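Local coordinates for putative enoyl-CoA hydratase (Streptomyces avermitilis, PDB 3GKB), which is a crotonase-like protein of unconfirmed function, probably acting on acyl-CoA thioesters as an enoyl-CoA hydratase or a related enzyme, at residues B[163-166]-B[167-171]; B[192-195]-B[196-199]; B[201-204]-B[205-209]; B[228-231]-B[232-236]; B[265-268]-B[269-272]. All coordinates share one frame; numbering follows the deposited sequence.

Contact 1 of 5, residues B[163-166]-B[167-171]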
loop_
_atom_site.group_PDB
_atom_site.type_symbol
_atom_site.label_atom_id
_atom_site.label_comp_id
_atom_site.label_asym_id
_atom_site.label_seq_id
_atom_site.Cartn_x
_atom_site.Cartn_y
_atom_site.Cartn_z
ATOM N N VAL B 163 1.314 -4.657 -3.726
ATOM C CA VAL B 163 -0.074 -4.266 -3.896
ATOM C C VAL B 163 -0.995 -4.755 -2.759
ATOM O O VAL B 163 -2.122 -4.310 -2.680
ATOM C CB VAL B 163 -0.627 -4.636 -5.312
ATOM C CG1 VAL B 163 0.397 -4.251 -6.417
ATOM C CG2 VAL B 163 -1.076 -6.108 -5.421
ATOM N N GLY B 164 -0.505 -5.660 -1.902
ATOM C CA GLY B 164 -1.344 -6.272 -0.837
ATOM C C GLY B 164 -2.047 -7.532 -1.313
ATOM O O GLY B 164 -2.285 -7.726 -2.519
ATOM N N ARG B 165 -2.403 -8.403 -0.364
ATOM C CA ARG B 165 -3.029 -9.686 -0.721
ATOM C C ARG B 165 -4.303 -9.556 -1.585
ATOM O O ARG B 165 -4.484 -10.347 -2.522
ATOM C CB ARG B 165 -3.346 -10.495 0.531
ATOM C CG ARG B 165 -4.118 -11.814 0.241
ATOM C CD ARG B 165 -4.315 -12.649 1.486
ATOM N NE ARG B 165 -5.330 -13.667 1.260
ATOM C CZ ARG B 165 -6.641 -13.416 1.226
ATOM N NH1 ARG B 165 -7.109 -12.182 1.421
ATOM N NH2 ARG B 165 -7.496 -14.405 1.001
ATOM N N ASN B 166 -5.192 -8.605 -1.244
ATOM C CA ASN B 166 -6.476 -8.500 -1.926
ATOM C C ASN B 166 -6.301 -8.233 -3.417
ATOM O O ASN B 166 -6.912 -8.884 -4.259
ATOM C CB ASN B 166 -7.339 -7.421 -1.303
ATOM C CG ASN B 166 -7.710 -7.730 0.127
ATOM O OD1 ASN B 166 -7.152 -7.152 1.049
ATOM N ND2 ASN B 166 -8.655 -8.661 0.323
ATOM N N ARG B 167 -5.482 -7.249 -3.728
ATOM C CA ARG B 167 -5.135 -6.946 -5.095
ATOM C C ARG B 167 -4.227 -7.965 -5.778
ATOM O O ARG B 167 -4.333 -8.139 -6.978
ATOM C CB ARG B 167 -4.572 -5.518 -5.201
ATOM C CG ARG B 167 -5.679 -4.470 -5.050
ATOM C CD ARG B 167 -5.133 -3.070 -4.900
ATOM N NE ARG B 167 -6.153 -2.063 -5.173
ATOM C CZ ARG B 167 -6.026 -0.761 -4.877
ATOM N NH1 ARG B 167 -4.926 -0.290 -4.270
ATOM N NH2 ARG B 167 -7.009 0.064 -5.177
ATOM N N ALA B 168 -3.368 -8.646 -5.038
ATOM C CA ALA B 168 -2.572 -9.727 -5.558
ATOM C C ALA B 168 -3.459 -10.866 -6.062
ATOM O O ALA B 168 -3.217 -11.398 -7.139
ATOM C CB ALA B 168 -1.579 -10.241 -4.497
ATOM N N LEU B 169 -4.475 -11.232 -5.281
ATOM C CA LEU B 169 -5.401 -12.301 -5.691
ATOM C C LEU B 169 -6.196 -11.867 -6.910
ATOM O O LEU B 169 -6.438 -12.648 -7.825
ATOM C CB LEU B 169 -6.373 -12.635 -4.562
ATOM C CG LEU B 169 -5.848 -13.556 -3.472
ATOM C CD1 LEU B 169 -6.874 -13.531 -2.340
ATOM C CD2 LEU B 169 -5.598 -15.016 -4.000
ATOM N N GLU B 170 -6.617 -10.595 -6.920
ATOM C CA GLU B 170 -7.278 -10.050 -8.087
ATOM C C GLU B 170 -6.360 -10.168 -9.319
ATOM O O GLU B 170 -6.794 -10.648 -10.365
ATOM C CB GLU B 170 -7.684 -8.589 -7.869
ATOM C CG GLU B 170 -8.358 -7.958 -9.110
ATOM C CD GLU B 170 -8.469 -6.424 -9.028
ATOM O OE1 GLU B 170 -8.039 -5.816 -8.022
ATOM O OE2 GLU B 170 -8.936 -5.839 -10.007
ATOM N N VAL B 171 -5.122 -9.715 -9.208
ATOM C CA VAL B 171 -4.216 -9.742 -10.391
ATOM C C VAL B 171 -4.045 -11.173 -10.872
ATOM O O VAL B 171 -4.163 -11.454 -12.062
ATOM C CB VAL B 171 -2.866 -9.050 -10.113
ATOM C CG1 VAL B 171 -1.828 -9.361 -11.210
ATOM C CG2 VAL B 171 -3.074 -7.532 -9.990
HETATM O O HOH W 1 -4.596 -5.184 -1.765
HETATM O O HOH W 2 -2.687 -1.588 -3.285
#

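Contact 2 of 5, residues B[192-195]-B[196-199]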
loop_
_atom_site.group_PDB
_atom_site.type_symbol
_atom_site.label_atom_id
_atom_site.label_comp_id
_atom_site.label_asym_id
_atom_site.label_seq_id
_atom_site.Cartn_x
_atom_site.Cartn_y
_atom_site.Cartn_z
ATOM N N ALA B 192 3.306 5.715 -13.891
ATOM C CA ALA B 192 2.935 5.750 -15.295
ATOM C C ALA B 192 3.166 7.167 -15.788
ATOM O O ALA B 192 2.740 8.159 -15.121
ATOM C CB ALA B 192 1.480 5.362 -15.495
ATOM N N LEU B 193 3.815 7.251 -16.946
ATOM C CA LEU B 193 4.219 8.514 -17.563
ATOM C C LEU B 193 3.816 8.528 -19.030
ATOM O O LEU B 193 3.675 7.486 -19.634
ATOM C CB LEU B 193 5.743 8.682 -17.439
ATOM C CG LEU B 193 6.198 8.834 -15.979
ATOM C CD1 LEU B 193 7.629 8.408 -15.812
ATOM C CD2 LEU B 193 5.919 10.265 -15.475
ATOM N N PRO B 194 3.648 9.714 -19.631
ATOM C CA PRO B 194 3.344 9.726 -21.081
ATOM C C PRO B 194 4.385 8.986 -21.936
ATOM O O PRO B 194 5.579 9.132 -21.696
ATOM C CB PRO B 194 3.331 11.223 -21.418
ATOM C CG PRO B 194 3.015 11.891 -20.145
ATOM C CD PRO B 194 3.673 11.072 -19.066
ATOM N N ALA B 195 3.928 8.174 -22.893
ATOM C CA ALA B 195 4.802 7.382 -23.750
ATOM C C ALA B 195 5.895 8.245 -24.394
ATOM O O ALA B 195 7.046 7.849 -24.465
ATOM C CB ALA B 195 3.995 6.644 -24.823
ATOM N N ASP B 196 5.525 9.435 -24.846
ATOM C CA ASP B 196 6.488 10.305 -25.532
ATOM C C ASP B 196 7.495 10.985 -24.597
ATOM O O ASP B 196 8.462 11.598 -25.093
ATOM C CB ASP B 196 5.764 11.374 -26.342
ATOM C CG ASP B 196 5.058 10.816 -27.552
ATOM O OD1 ASP B 196 5.473 9.773 -28.097
ATOM O OD2 ASP B 196 4.058 11.437 -27.971
ATOM N N GLU B 197 7.273 10.893 -23.279
ATOM C CA GLU B 197 8.190 11.447 -22.265
ATOM C C GLU B 197 9.001 10.383 -21.512
ATOM O O GLU B 197 9.939 10.707 -20.792
ATOM C CB GLU B 197 7.413 12.263 -21.237
ATOM C CG GLU B 197 6.785 13.537 -21.820
ATOM C CD GLU B 197 5.758 14.189 -20.898
ATOM O OE1 GLU B 197 5.743 13.911 -19.696
ATOM O OE2 GLU B 197 4.932 14.979 -21.402
ATOM N N LEU B 198 8.634 9.123 -21.673
ATOM C CA LEU B 198 9.190 8.070 -20.843
ATOM C C LEU B 198 10.700 7.875 -20.999
ATOM O O LEU B 198 11.406 7.675 -20.008
ATOM C CB LEU B 198 8.459 6.758 -21.134
ATOM C CG LEU B 198 8.951 5.555 -20.335
ATOM C CD1 LEU B 198 8.728 5.784 -18.862
ATOM C CD2 LEU B 198 8.314 4.252 -20.879
ATOM N N ASP B 199 11.185 7.928 -22.236
ATOM C CA ASP B 199 12.602 7.676 -22.524
ATOM C C ASP B 199 13.490 8.742 -21.864
ATOM O O ASP B 199 14.504 8.412 -21.215
ATOM C CB ASP B 199 12.856 7.650 -24.027
ATOM C CG ASP B 199 12.197 6.480 -24.721
ATOM O OD1 ASP B 199 12.310 5.336 -24.189
ATOM O OD2 ASP B 199 11.576 6.729 -25.802
HETATM O O HOH W 3 9.716 8.470 -24.728
#

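Contact 3 of 5, residues B[201-204]-B[205-209]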
loop_
_atom_site.group_PDB
_atom_site.type_symbol
_atom_site.label_atom_id
_atom_site.label_comp_id
_atom_site.label_asym_id
_atom_site.label_seq_id
_atom_site.Cartn_x
_atom_site.Cartn_y
_atom_site.Cartn_z
ATOM N N TYR B 201 12.581 10.732 -19.337
ATOM C CA TYR B 201 12.366 10.652 -17.897
ATOM C C TYR B 201 13.267 9.592 -17.221
ATOM O O TYR B 201 13.944 9.870 -16.222
ATOM C CB TYR B 201 10.905 10.292 -17.629
ATOM C CG TYR B 201 10.526 10.396 -16.194
ATOM C CD1 TYR B 201 9.845 11.522 -15.715
ATOM C CD2 TYR B 201 10.836 9.385 -15.292
ATOM C CE1 TYR B 201 9.486 11.621 -14.382
ATOM C CE2 TYR B 201 10.492 9.491 -13.963
ATOM C CZ TYR B 201 9.812 10.606 -13.519
ATOM O OH TYR B 201 9.459 10.723 -12.190
ATOM N N VAL B 202 13.282 8.389 -17.786
ATOM C CA VAL B 202 14.131 7.304 -17.258
ATOM C C VAL B 202 15.616 7.653 -17.400
ATOM O O VAL B 202 16.405 7.461 -16.467
ATOM C CB VAL B 202 13.776 5.949 -17.895
ATOM C CG1 VAL B 202 14.787 4.828 -17.500
ATOM C CG2 VAL B 202 12.317 5.595 -17.539
ATOM N N ASP B 203 15.992 8.230 -18.539
ATOM C CA ASP B 203 17.386 8.649 -18.697
ATOM C C ASP B 203 17.823 9.666 -17.618
ATOM O O ASP B 203 18.912 9.545 -17.035
ATOM C CB ASP B 203 17.609 9.187 -20.103
ATOM C CG ASP B 203 19.060 9.567 -20.349
ATOM O OD1 ASP B 203 19.938 8.673 -20.340
ATOM O OD2 ASP B 203 19.319 10.779 -20.514
ATOM N N ARG B 204 16.972 10.648 -17.350
ATOM C CA ARG B 204 17.227 11.624 -16.300
ATOM C C ARG B 204 17.363 10.988 -14.920
ATOM O O ARG B 204 18.305 11.310 -14.187
ATOM C CB ARG B 204 16.131 12.687 -16.243
ATOM C CG ARG B 204 16.346 13.717 -15.139
ATOM C CD ARG B 204 15.297 14.829 -15.106
ATOM N NE ARG B 204 13.969 14.340 -14.733
ATOM C CZ ARG B 204 13.574 14.018 -13.488
ATOM N NH1 ARG B 204 14.379 14.137 -12.444
ATOM N NH2 ARG B 204 12.340 13.575 -13.291
ATOM N N VAL B 205 16.426 10.102 -14.565
ATOM C CA VAL B 205 16.463 9.425 -13.255
ATOM C C VAL B 205 17.768 8.619 -13.151
ATOM O O VAL B 205 18.476 8.715 -12.162
ATOM C CB VAL B 205 15.241 8.504 -13.054
ATOM C CG1 VAL B 205 15.473 7.498 -11.915
ATOM C CG2 VAL B 205 13.958 9.364 -12.818
ATOM N N ALA B 206 18.087 7.842 -14.183
ATOM C CA ALA B 206 19.289 6.988 -14.172
ATOM C C ALA B 206 20.580 7.799 -14.016
ATOM O O ALA B 206 21.438 7.460 -13.211
ATOM C CB ALA B 206 19.349 6.078 -15.429
ATOM N N ARG B 207 20.698 8.867 -14.781
ATOM C CA ARG B 207 21.881 9.710 -14.751
ATOM C C ARG B 207 21.986 10.465 -13.453
ATOM O O ARG B 207 23.074 10.560 -12.912
ATOM C CB ARG B 207 21.934 10.652 -15.959
ATOM C CG ARG B 207 22.192 9.881 -17.284
ATOM C CD ARG B 207 23.559 9.141 -17.375
ATOM N NE ARG B 207 24.664 10.092 -17.259
ATOM C CZ ARG B 207 25.193 10.793 -18.267
ATOM N NH1 ARG B 207 26.179 11.645 -18.016
ATOM N NH2 ARG B 207 24.754 10.644 -19.525
ATOM N N ASN B 208 20.858 10.931 -12.917
ATOM C CA ASN B 208 20.855 11.625 -11.614
ATOM C C ASN B 208 21.265 10.715 -10.459
ATOM O O ASN B 208 22.008 11.137 -9.571
ATOM C CB ASN B 208 19.489 12.270 -11.324
ATOM C CG ASN B 208 19.268 13.570 -12.088
ATOM O OD1 ASN B 208 20.117 13.994 -12.858
ATOM N ND2 ASN B 208 18.111 14.204 -11.874
ATOM N N ILE B 209 20.809 9.460 -10.487
ATOM C CA ILE B 209 21.218 8.497 -9.500
ATOM C C ILE B 209 22.689 8.135 -9.665
ATOM O O ILE B 209 23.417 8.050 -8.669
ATOM C CB ILE B 209 20.292 7.243 -9.466
ATOM C CG1 ILE B 209 18.868 7.665 -9.040
ATOM C CG2 ILE B 209 20.877 6.166 -8.531
ATOM C CD1 ILE B 209 17.787 6.555 -9.113
#

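Contact 4 of 5, residues B[228-231]-B[232-236]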
loop_
_atom_site.group_PDB
_atom_site.type_symbol
_atom_site.label_atom_id
_atom_site.label_comp_id
_atom_site.label_asym_id
_atom_site.label_seq_id
_atom_site.Cartn_x
_atom_site.Cartn_y
_atom_site.Cartn_z
ATOM N N ASP B 228 12.356 -9.741 3.111
ATOM C CA ASP B 228 12.522 -11.128 3.498
ATOM C C ASP B 228 11.344 -11.905 2.911
ATOM O O ASP B 228 10.221 -11.792 3.420
ATOM C CB ASP B 228 12.523 -11.230 5.025
ATOM C CG ASP B 228 12.470 -12.663 5.524
ATOM O OD1 ASP B 228 12.664 -13.609 4.717
ATOM O OD2 ASP B 228 12.226 -12.828 6.744
ATOM N N LEU B 229 11.590 -12.642 1.824
ATOM C CA LEU B 229 10.530 -13.436 1.160
ATOM C C LEU B 229 10.763 -14.961 1.195
ATOM O O LEU B 229 10.121 -15.716 0.448
ATOM C CB LEU B 229 10.364 -12.985 -0.310
ATOM C CG LEU B 229 10.135 -11.494 -0.556
ATOM C CD1 LEU B 229 9.984 -11.174 -2.054
ATOM C CD2 LEU B 229 8.914 -10.988 0.192
ATOM N N LYS B 230 11.676 -15.433 2.035
ATOM C CA LYS B 230 12.068 -16.838 1.973
ATOM C C LYS B 230 10.865 -17.783 2.112
ATOM O O LYS B 230 10.651 -18.681 1.291
ATOM C CB LYS B 230 13.072 -17.168 3.086
ATOM C CG LYS B 230 13.487 -18.604 3.061
ATOM C CD LYS B 230 14.358 -18.944 4.252
ATOM C CE LYS B 230 14.755 -20.394 4.227
ATOM N NZ LYS B 230 15.687 -20.682 5.345
ATOM N N GLU B 231 10.075 -17.580 3.160
ATOM C CA GLU B 231 8.929 -18.483 3.402
ATOM C C GLU B 231 7.852 -18.340 2.337
ATOM O O GLU B 231 7.256 -19.338 1.905
ATOM C CB GLU B 231 8.350 -18.259 4.798
ATOM C CG GLU B 231 9.282 -18.788 5.915
ATOM C CD GLU B 231 9.869 -20.190 5.644
ATOM O OE1 GLU B 231 9.108 -21.177 5.497
ATOM O OE2 GLU B 231 11.109 -20.320 5.635
ATOM N N GLY B 232 7.626 -17.111 1.882
ATOM C CA GLY B 232 6.621 -16.880 0.835
ATOM C C GLY B 232 6.998 -17.524 -0.479
ATOM O O GLY B 232 6.136 -18.088 -1.166
ATOM N N LEU B 233 8.282 -17.439 -0.837
ATOM C CA LEU B 233 8.749 -18.031 -2.094
ATOM C C LEU B 233 8.655 -19.559 -2.047
ATOM O O LEU B 233 8.248 -20.194 -3.002
ATOM C CB LEU B 233 10.160 -17.554 -2.428
ATOM C CG LEU B 233 10.293 -16.091 -2.825
ATOM C CD1 LEU B 233 11.770 -15.696 -2.799
ATOM C CD2 LEU B 233 9.640 -15.785 -4.202
ATOM N N LEU B 234 8.998 -20.148 -0.904
ATOM C CA LEU B 234 8.810 -21.586 -0.726
ATOM C C LEU B 234 7.335 -22.019 -0.859
ATOM O O LEU B 234 7.032 -23.021 -1.527
ATOM C CB LEU B 234 9.417 -22.054 0.604
ATOM C CG LEU B 234 10.956 -22.142 0.603
ATOM C CD1 LEU B 234 11.494 -22.240 2.011
ATOM C CD2 LEU B 234 11.432 -23.325 -0.288
ATOM N N GLY B 235 6.429 -21.279 -0.212
ATOM C CA GLY B 235 4.992 -21.551 -0.310
ATOM C C GLY B 235 4.449 -21.455 -1.736
ATOM O O GLY B 235 3.635 -22.296 -2.168
ATOM N N GLU B 236 4.926 -20.453 -2.470
ATOM C CA GLU B 236 4.538 -20.280 -3.859
ATOM C C GLU B 236 5.042 -21.448 -4.682
ATOM O O GLU B 236 4.292 -22.001 -5.473
ATOM C CB GLU B 236 5.014 -18.922 -4.431
ATOM C CG GLU B 236 4.841 -18.774 -5.942
ATOM C CD GLU B 236 5.654 -17.629 -6.530
ATOM O OE1 GLU B 236 6.746 -17.936 -7.068
ATOM O OE2 GLU B 236 5.224 -16.437 -6.436
#

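Contact 5 of 5, residues B[265-268]-B[269-272]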
loop_
_atom_site.group_PDB
_atom_site.type_symbol
_atom_site.label_atom_id
_atom_site.label_comp_id
_atom_site.label_asym_id
_atom_site.label_seq_id
_atom_site.Cartn_x
_atom_site.Cartn_y
_atom_site.Cartn_z
ATOM N N ALA B 265 0.744 -11.845 -33.247
ATOM C CA ALA B 265 -0.783 -11.779 -33.231
ATOM C C ALA B 265 -1.410 -12.518 -32.037
ATOM O O ALA B 265 -2.398 -12.049 -31.446
ATOM C CB ALA B 265 -1.356 -12.281 -34.543
ATOM N N GLY B 266 -0.839 -13.668 -31.697
ATOM C CA GLY B 266 -1.308 -14.494 -30.595
ATOM C C GLY B 266 -1.049 -13.848 -29.253
ATOM O O GLY B 266 -1.879 -13.910 -28.345
ATOM N N GLU B 267 0.101 -13.199 -29.111
ATOM C CA GLU B 267 0.433 -12.549 -27.839
ATOM C C GLU B 267 -0.292 -11.230 -27.597
ATOM O O GLU B 267 -0.433 -10.800 -26.457
ATOM C CB GLU B 267 1.934 -12.305 -27.747
ATOM C CG GLU B 267 2.773 -13.571 -27.701
ATOM C CD GLU B 267 2.747 -14.273 -26.343
ATOM O OE1 GLU B 267 2.668 -13.601 -25.295
ATOM O OE2 GLU B 267 2.822 -15.505 -26.322
ATOM N N ARG B 268 -0.770 -10.572 -28.645
ATOM C CA ARG B 268 -1.351 -9.251 -28.481
ATOM C C ARG B 268 -2.512 -9.276 -27.455
ATOM O O ARG B 268 -2.546 -8.460 -26.530
ATOM C CB ARG B 268 -1.828 -8.685 -29.823
ATOM C CG ARG B 268 -2.414 -7.249 -29.715
ATOM C CD ARG B 268 -2.449 -6.536 -31.090
ATOM N NE ARG B 268 -1.131 -6.601 -31.722
ATOM C CZ ARG B 268 -0.861 -7.124 -32.919
ATOM N NH1 ARG B 268 -1.815 -7.604 -33.717
ATOM N NH2 ARG B 268 0.393 -7.141 -33.349
ATOM N N ASP B 269 -3.418 -10.248 -27.617
ATOM C CA ASP B 269 -4.486 -10.507 -26.657
ATOM C C ASP B 269 -4.350 -11.938 -26.161
ATOM O O ASP B 269 -5.234 -12.778 -26.366
ATOM C CB ASP B 269 -5.883 -10.277 -27.304
ATOM C CG ASP B 269 -7.066 -10.492 -26.322
ATOM O OD1 ASP B 269 -6.873 -10.539 -25.071
ATOM O OD2 ASP B 269 -8.220 -10.601 -26.825
ATOM N N LEU B 270 -3.239 -12.218 -25.486
ATOM C CA LEU B 270 -2.999 -13.572 -24.993
ATOM C C LEU B 270 -4.109 -14.042 -24.049
ATOM O O LEU B 270 -4.410 -15.249 -23.993
ATOM C CB LEU B 270 -1.605 -13.689 -24.342
ATOM C CG LEU B 270 -1.109 -15.070 -23.936
ATOM C CD1 LEU B 270 -1.015 -16.008 -25.175
ATOM C CD2 LEU B 270 0.236 -14.969 -23.209
ATOM N N GLU B 271 -4.709 -13.113 -23.291
ATOM C CA GLU B 271 -5.749 -13.471 -22.316
ATOM C C GLU B 271 -6.916 -14.052 -23.063
ATOM O O GLU B 271 -7.373 -15.160 -22.751
ATOM C CB GLU B 271 -6.196 -12.259 -21.481
ATOM C CG GLU B 271 -5.125 -11.711 -20.550
ATOM C CD GLU B 271 -4.026 -10.854 -21.226
ATOM O OE1 GLU B 271 -4.207 -10.403 -22.389
ATOM O OE2 GLU B 271 -2.960 -10.626 -20.575
ATOM N N GLY B 272 -7.363 -13.333 -24.091
ATOM C CA GLY B 272 -8.435 -13.822 -24.977
ATOM C C GLY B 272 -8.120 -15.160 -25.656
ATOM O O GLY B 272 -8.955 -16.071 -25.703
HETATM O O HOH W 4 -4.063 -12.620 -29.343
#

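Contact 1 of 5, residues B[163-166]-B[167-171]
Three backbone hydrogen bonds join 163-166 to 167-171 as helix 165-174 begins: Ala-168 N donates to Gly-164 O (2.9 Å), Leu-169 N to Arg-165 O, and Glu-170 N, at a longer 3.2 Å, to Asn-166 O. Gly-164 occupies the N-cap position, and its positive phi (89°) turns the chain out of helix 155-163.

Apolar contacts flank these bonds. CG2 of Val-163 lies between its own backbone N and carbonyl carbon (chi1 -45°), and from there reaches Ala-168 N at 3.4 Å, Arg-167 CB at 3.6 Å and, farther off, the methyl of Ala-168. Elsewhere, CD1 of Leu-169 sits over the centre of one face of the Arg-165 guanidinium, 3.5 Å from NH2; the polar partners of that group, Leu-224 and Asp-129, belong to the second subunit.

One water donates to Val-163 O and accepts from Arg-167 N (3.0 Å), bridging two atoms too far apart (4.6 Å) to bond directly; another links the same carbonyl to Arg-167 NH1 (2.8 Å), which it meets in the guanidinium plane. The extended Arg-167 chain carries NH2 on to Ala-184 O and Asn-190 O of the second subunit, whose Arg-191 forms a salt bridge with Glu-170 OE2; Glu-170 OE1 is hydrogen-bonded to Tyr-186 OH of its own chain. The whole is a glycine-capped helix start following a helix-helix corner, at a subunit interface of the crotonase-type trimer.

Contact 2 of 5, residues B[192-195]-B[196-199]
The ring of Pro-194 and the carboxylate of Glu-197 meet at the surface, whereas Leu-193 meets the buried Leu-198, and the stretch between them is where strand 191-193 gives way to helix 195-210. The tight part is the backbone turn. Glu-197 N donates to Pro-194 O at 2.9 Å, an i to i+3 bond in the first turn, with the donor 56° out of the carbonyl plane. Leu-198 N adds a weak bond to Ala-195 O, 3.5 Å long. Beneath the turn, CD1 of Leu-193 touches CD1 of Leu-198 at 4.2 Å, the two side chains crossing at about a right angle.

The solvent side is close in distance but joined only by van der Waals contact and water. With CG of Glu-197 anti to its carbonyl carbon (chi1 -67°) and the chain extended beyond, the carboxylate lies against the proline ring, OE1 being 3.4 Å from Pro-194 CG and 3.6 Å from Pro-194 CD. A water bridges the next turn, donating to Ala-195 O (2.8 Å) and accepting from Asp-199 N, with a weak further bond to Asp-199 OD2.

Asp-199 OD1 pairs with Lys-112, and Ala-195 N donates to Glu-136 OE1. Leu-193 hydrogen-bonds through its backbone with Ala-133 and Ala-135, while Leu-198 packs on Phe-132 and Ala-134, so the helix start lies against strand 130-134, the neighbour of strand 191-193, which is outermost in the sheet within this chain.

Contact 3 of 5, residues B[201-204]-B[205-209]
From Tyr-201 to Asn-208 the backbone is regular alpha-helix, with four successive i to i+4 bonds, among them Ala-206 N to Val-202 O at 2.9 Å with an N-H...O angle of 169°. This is the later part of helix 195-210, which packs on the main sheet of the crotonase fold: Val-202, Ala-206 and Ile-209 face strand 55-60, and Val-202, Val-205 and Ile-209 strand 108-113.

Val-205 CG2 meets the Tyr-201 ring obliquely, 3.7 Å from CE2 and 3.4 Å from Tyr-201 O, and Val-205 also packs on Thr-174 of the third subunit. With CG opposite the backbone N (chi1 -171°), the ring lies beside Val-205, and it also meets Phe-132.

On the outer side, Asp-203 and Arg-207 extend together from the helix, but Asp-203 OD1 remains 5.3 Å from Arg-207 NH2, so the charged atoms are not in contact and any attraction is probably modest; the closer approach is to the methylene Arg-207 CG. The Arg-204 chain bends at chi3 and directs NH1 to a salt bridge with Asp-176 of the third subunit. Asn-208 crosses it obliquely, amide and guanidinium planes 63° apart, with Asn-208 ND2 at the guanidinium edge, 3.8 Å from Arg-204 NH1, and 3.7 Å from Arg-204 CG.

Contact 4 of 5, residues B[228-231]-B[232-236]
Leu-233 folds back over Leu-229 in the first turn of helix 230-243, and its side chain can be followed atom by atom. CB lies 3.4 Å from Leu-229 O, the carbonyl that also accepts from Leu-233 N (2.8 Å). CG, anti to the carbonyl carbon of its own residue (chi1 -70°), stays over the same oxygen at 3.3 Å. At the tip, CD1 is 3.6 Å from Leu-229 O and reaches Leu-229 CB at 3.9 Å. The leucine thus covers both the oxygen its own N-H binds and the first side-chain carbon (CB) of the N-cap residue.

The next bonds continue the turn: Leu-234 N to Lys-230 O at 3.1 Å and Gly-235 N to Glu-231 O at 3.0 Å. Leu-234 leans over Lys-230 O, and its CD1 also approaches Glu-231 OE2, the bent glutamate crossing it at a slant. Leu-229 holds the N-cap position, yet it is the preceding Asp-228 that supplies a carboxylate to the helix start, through a weak bond from Lys-230 N to OD1 (3.4 Å).

Glu-231 and Lys-230 are exposed, whereas Leu-229 and Leu-233 pack on neighbouring helices. Leu-229 packs on Arg-103 of helix 96-103 and Tyr-158 of helix 155-163; Leu-233 rests on Glu-100 and Gln-157 of the same two helices, placing the beginning of helix 230-243 against both.

Contact 5 of 5, residues B[265-268]-B[269-272]
Two torsions set up the join between helix 264-268 and helix 270-280: a bend at chi2 of Glu-267 (-76°) brings its carboxylate alongside Leu-270, and Asp-269, with CG opposite its backbone N (chi1 -178°), swings OD1 forward over the next helix. OD1 there accepts from Gly-272 N at 3.0 Å, the N-H approaching from above the carboxylate plane, which makes Asp-269 a classical N-cap.

Glu-267 flanks Leu-270, with Glu-267 OE1 3.5 Å from Leu-270 CD2. The polar work of this buried glutamate is done at OE2, which accepts from Gln-262 N and is hydrogen-bonded to His-69 NE2.

The backbone link is slack: Leu-270 N gives Glu-267 O only a weak bond, 3.3 Å long with an N-H...O angle of 134°, and Leu-270 CA makes a C-H...O contact with Gly-266 O. Where the helical pattern lapses a water takes over, donating to Ala-265 O and Gly-266 O, both at 2.7 Å, and accepting from Asp-269 N at 3.0 Å.

Arg-118 donates to Arg-268 O and forms a salt bridge with Glu-271, tying both sides of the break to one residue, while Arg-268 pairs with Glu-64. The chemistry implies a break between helices bridged by water, a capping carboxylate and salt bridges; negative charge at Asp-269 would probably be favoured by the N-terminal end of helix 270-280.

Overall arrangement
In chain order the five contacts run 1 to 5, each a local turn, cap or junction. Contacts 2 and 3 share helix 195-210, their centres about 13 Å apart, and touch where Leu-193 CD1 packs against Tyr-201 CD2, 3.4 Å away; contact 2 also includes strand 191-193, outermost in the six-stranded sheet within this chain. Contact 1, on helix 165-174, and contact 4, on helix 230-243, have centres about 16 Å apart and do not touch. Contact 4 lies across the chain's centre from contact 2, about 34 Å between centres. Contact 5 joins helices 264-268 and 270-280. Contacts 1 and 3 reach different neighbouring subunits, in keeping with crotonase-type trimer assembly.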